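Local coordinates for Phosphoglucosamine/phosphogalactosamine mutase (Sulfolobus tokodaii, PDB 2F7L), which interconverts glucosamine 6-phosphate and glucosamine 1-phosphate, and the corresponding galactosamine phosphates, for the synthesis of UDP-GlcNAc and UDP-GalNAc, at residues 176-184 / 209-217. Numbering follows the deposited sequence.
Sequences LIDPANSVG and LFSARQPEP
The turn that leaves the C-terminal end of strand 174-178 in domain II meets the loop before helix 223-231, and a salt bridge between Asp178 and Arg213 joins the two. Arg213 NE donates to Asp178 OD2 at 2.8 Å, with an N-H...O angle of 150°, although the position of OD2 is less certain. Carboxylate and guanidinium planes stand nearly perpendicular, 87° apart. The arginine chain is extended from CG to NE, which carries the guanidinium across to the strand end. Its NH2 adds a weak bond to the carbonyl oxygen of Asp178, which lies at the guanidinium edge, and also donates to His240 O. NH1 turns back on its own loop with weak bonds to Gln214 O and Pro215 O. Ala180 CB sits over one face of the guanidinium, off centre, 3.6 Å from Arg213 CZ.

Asp178 also shapes the turn. With CG anti to the backbone N (chi1 -173°), the Asp178 carboxylate reaches forward along the chain, and Asp178 OD1 accepts from Ala180 N at 3.3 Å, from above the carboxylate plane: an Asx turn. Residues Pro179 to Ser182 then make a type I' beta turn, closed by Ser182 N to Pro179 O at 3.1 Å.

Further along the turn, Phe210 comes in from the same loop as Arg213. Ala180 O lies in the ring plane at the edge of the phenyl, near CD1 and CE1. Ser182 CB also sits near that plane, 4.0 Å from Phe210 CE1. Pro215 CB covers one ring face from within the loop. Asn181 brings OD1 to 3.9 Å from Ala212 CB, while its ND2 donates to Asn205 O.

Ser182 OG is hydrogen-bonded to Gly242 O. Gly242 lies between Asp241 and Asp243, which probably bind the magnesium ion, as in related mutases.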
loop_
_atom_site.group_PDB
_atom_site.type_symbol
_atom_site.label_atom_id
_atom_site.label_comp_id
_atom_site.label_asym_id
_atom_site.label_seq_id
_atom_site.Cartn_x
_atom_site.Cartn_y
_atom_site.Cartn_z
ATOM N N LEU A 176 10.047 -9.348 15.381
ATOM C CA LEU A 176 8.885 -10.228 15.173
ATOM C C LEU A 176 8.235 -9.810 13.851
ATOM O O LEU A 176 8.077 -8.622 13.571
ATOM C CB LEU A 176 7.869 -10.139 16.318
ATOM C CG LEU A 176 6.549 -10.841 15.985
ATOM C CD1 LEU A 176 5.804 -11.322 17.212
ATOM C CD2 LEU A 176 5.695 -9.843 15.227
ATOM N N ILE A 177 7.879 -10.800 13.037
ATOM C CA ILE A 177 7.266 -10.560 11.739
ATOM C C ILE A 177 5.905 -11.252 11.602
ATOM O O ILE A 177 5.780 -12.463 11.797
ATOM C CB ILE A 177 8.206 -11.033 10.629
ATOM C CG1 ILE A 177 9.503 -10.213 10.663
ATOM C CG2 ILE A 177 7.533 -10.903 9.296
ATOM C CD1 ILE A 177 10.563 -10.641 9.648
ATOM N N ASP A 178 4.885 -10.450 11.289
ATOM C CA ASP A 178 3.514 -10.925 11.116
ATOM C C ASP A 178 3.112 -10.738 9.658
ATOM O O ASP A 178 2.544 -9.708 9.280
ATOM C CB ASP A 178 2.573 -10.133 12.029
ATOM C CG ASP A 178 1.139 -10.686 12.042
ATOM O OD1 ASP A 178 0.859 -11.692 11.357
ATOM O OD2 ASP A 178 0.290 -10.102 12.753
ATOM N N PRO A 179 3.423 -11.736 8.809
ATOM C CA PRO A 179 3.100 -11.685 7.383
ATOM C C PRO A 179 1.647 -12.010 7.081
ATOM O O PRO A 179 1.256 -12.110 5.912
ATOM C CB PRO A 179 4.065 -12.697 6.792
ATOM C CG PRO A 179 4.150 -13.703 7.859
ATOM C CD PRO A 179 4.299 -12.884 9.090
ATOM N N ALA A 180 0.854 -12.182 8.134
ATOM C CA ALA A 180 -0.574 -12.469 7.993
ATOM C C ALA A 180 -0.901 -13.729 7.207
ATOM O O ALA A 180 -1.820 -13.753 6.399
ATOM C CB ALA A 180 -1.293 -11.264 7.369
ATOM N N ASN A 181 -0.154 -14.786 7.465
ATOM C CA ASN A 181 -0.381 -16.061 6.791
ATOM C C ASN A 181 -0.212 -15.982 5.282
ATOM O O ASN A 181 -0.642 -16.879 4.549
ATOM C CB ASN A 181 -1.765 -16.562 7.145
ATOM C CG ASN A 181 -1.855 -16.969 8.576
ATOM O OD1 ASN A 181 -2.734 -16.528 9.326
ATOM N ND2 ASN A 181 -0.938 -17.825 8.977
ATOM N N SER A 182 0.440 -14.921 4.827
ATOM C CA SER A 182 0.641 -14.746 3.420
ATOM C C SER A 182 2.060 -14.524 2.881
ATOM O O SER A 182 3.074 -14.489 3.586
ATOM C CB SER A 182 -0.264 -13.626 2.939
ATOM O OG SER A 182 -0.147 -13.468 1.539
ATOM N N VAL A 183 2.082 -14.360 1.574
ATOM C CA VAL A 183 3.266 -14.169 0.765
ATOM C C VAL A 183 4.407 -13.318 1.363
ATOM O O VAL A 183 5.566 -13.448 0.971
ATOM C CB VAL A 183 2.758 -13.664 -0.630
ATOM C CG1 VAL A 183 3.246 -12.261 -0.932
ATOM C CG2 VAL A 183 3.111 -14.683 -1.703
ATOM N N GLY A 184 4.096 -12.460 2.322
ATOM C CA GLY A 184 5.138 -11.635 2.923
ATOM C C GLY A 184 6.138 -12.476 3.704
ATOM O O GLY A 184 7.254 -12.044 3.973
ATOM N N LEU A 209 -6.716 -19.057 4.314
ATOM C CA LEU A 209 -7.912 -18.903 5.148
ATOM C C LEU A 209 -7.774 -17.816 6.205
ATOM O O LEU A 209 -8.757 -17.466 6.848
ATOM C CB LEU A 209 -8.326 -20.226 5.810
ATOM C CG LEU A 209 -9.453 -20.952 5.062
ATOM C CD1 LEU A 209 -9.187 -20.856 3.557
ATOM C CD2 LEU A 209 -9.558 -22.407 5.490
ATOM N N PHE A 210 -6.564 -17.285 6.368
ATOM C CA PHE A 210 -6.286 -16.214 7.318
ATOM C C PHE A 210 -6.970 -16.387 8.659
ATOM O O PHE A 210 -7.488 -15.451 9.244
ATOM C CB PHE A 210 -6.684 -14.886 6.705
ATOM C CG PHE A 210 -5.945 -14.567 5.458
ATOM C CD1 PHE A 210 -4.649 -14.072 5.512
ATOM C CD2 PHE A 210 -6.541 -14.759 4.220
ATOM C CE1 PHE A 210 -3.959 -13.768 4.353
ATOM C CE2 PHE A 210 -5.860 -14.458 3.051
ATOM C CZ PHE A 210 -4.567 -13.960 3.120
ATOM N N SER A 211 -6.973 -17.612 9.130
ATOM C CA SER A 211 -7.560 -17.956 10.405
ATOM C C SER A 211 -7.176 -17.043 11.568
ATOM O O SER A 211 -8.035 -16.610 12.321
ATOM C CB SER A 211 -7.156 -19.383 10.746
ATOM O OG SER A 211 -7.310 -19.605 12.121
ATOM N N ALA A 212 -5.887 -16.750 11.725
ATOM C CA ALA A 212 -5.442 -15.932 12.856
ATOM C C ALA A 212 -5.883 -14.456 12.911
ATOM O O ALA A 212 -6.095 -13.902 14.002
ATOM C CB ALA A 212 -3.938 -16.029 12.987
ATOM N N ARG A 213 -5.992 -13.797 11.766
ATOM C CA ARG A 213 -6.427 -12.402 11.768
ATOM C C ARG A 213 -6.734 -11.940 10.355
ATOM O O ARG A 213 -6.332 -12.576 9.378
ATOM C CB ARG A 213 -5.374 -11.475 12.392
ATOM C CG ARG A 213 -4.180 -11.137 11.522
ATOM C CD ARG A 213 -3.403 -9.961 12.051
ATOM N NE ARG A 213 -2.125 -9.802 11.350
ATOM C CZ ARG A 213 -1.931 -9.138 10.207
ATOM N NH1 ARG A 213 -2.931 -8.545 9.579
ATOM N NH2 ARG A 213 -0.711 -9.032 9.703
ATOM N N GLN A 214 -7.464 -10.847 10.236
ATOM C CA GLN A 214 -7.761 -10.360 8.918
ATOM C C GLN A 214 -6.419 -9.950 8.322
ATOM O O GLN A 214 -5.522 -9.480 9.027
ATOM C CB GLN A 214 -8.704 -9.163 8.983
ATOM C CG GLN A 214 -8.051 -7.875 9.412
ATOM C CD GLN A 214 -9.035 -6.732 9.379
ATOM O OE1 GLN A 214 -8.675 -5.559 9.585
ATOM N NE2 GLN A 214 -10.299 -7.064 9.117
ATOM N N PRO A 215 -6.260 -10.143 7.013
ATOM C CA PRO A 215 -5.005 -9.786 6.346
ATOM C C PRO A 215 -4.596 -8.319 6.415
ATOM O O PRO A 215 -3.434 -7.990 6.244
ATOM C CB PRO A 215 -5.230 -10.260 4.906
ATOM C CG PRO A 215 -6.744 -10.291 4.774
ATOM C CD PRO A 215 -7.185 -10.819 6.093
ATOM N N GLU A 216 -5.540 -7.426 6.652
ATOM C CA GLU A 216 -5.189 -6.025 6.701
ATOM C C GLU A 216 -4.802 -5.621 8.109
ATOM O O GLU A 216 -5.616 -5.680 9.018
ATOM C CB GLU A 216 -6.353 -5.192 6.203
ATOM C CG GLU A 216 -6.182 -3.711 6.434
ATOM C CD GLU A 216 -7.477 -2.957 6.243
ATOM O OE1 GLU A 216 -8.544 -3.551 6.544
ATOM O OE2 GLU A 216 -7.431 -1.778 5.818
ATOM N N PRO A 217 -3.539 -5.206 8.308
ATOM C CA PRO A 217 -3.032 -4.794 9.616
ATOM C C PRO A 217 -3.629 -3.497 10.171
ATOM O O PRO A 217 -3.408 -2.402 9.649
ATOM C CB PRO A 217 -1.526 -4.713 9.379
ATOM C CG PRO A 217 -1.445 -4.275 7.974
ATOM C CD PRO A 217 -2.470 -5.139 7.299
#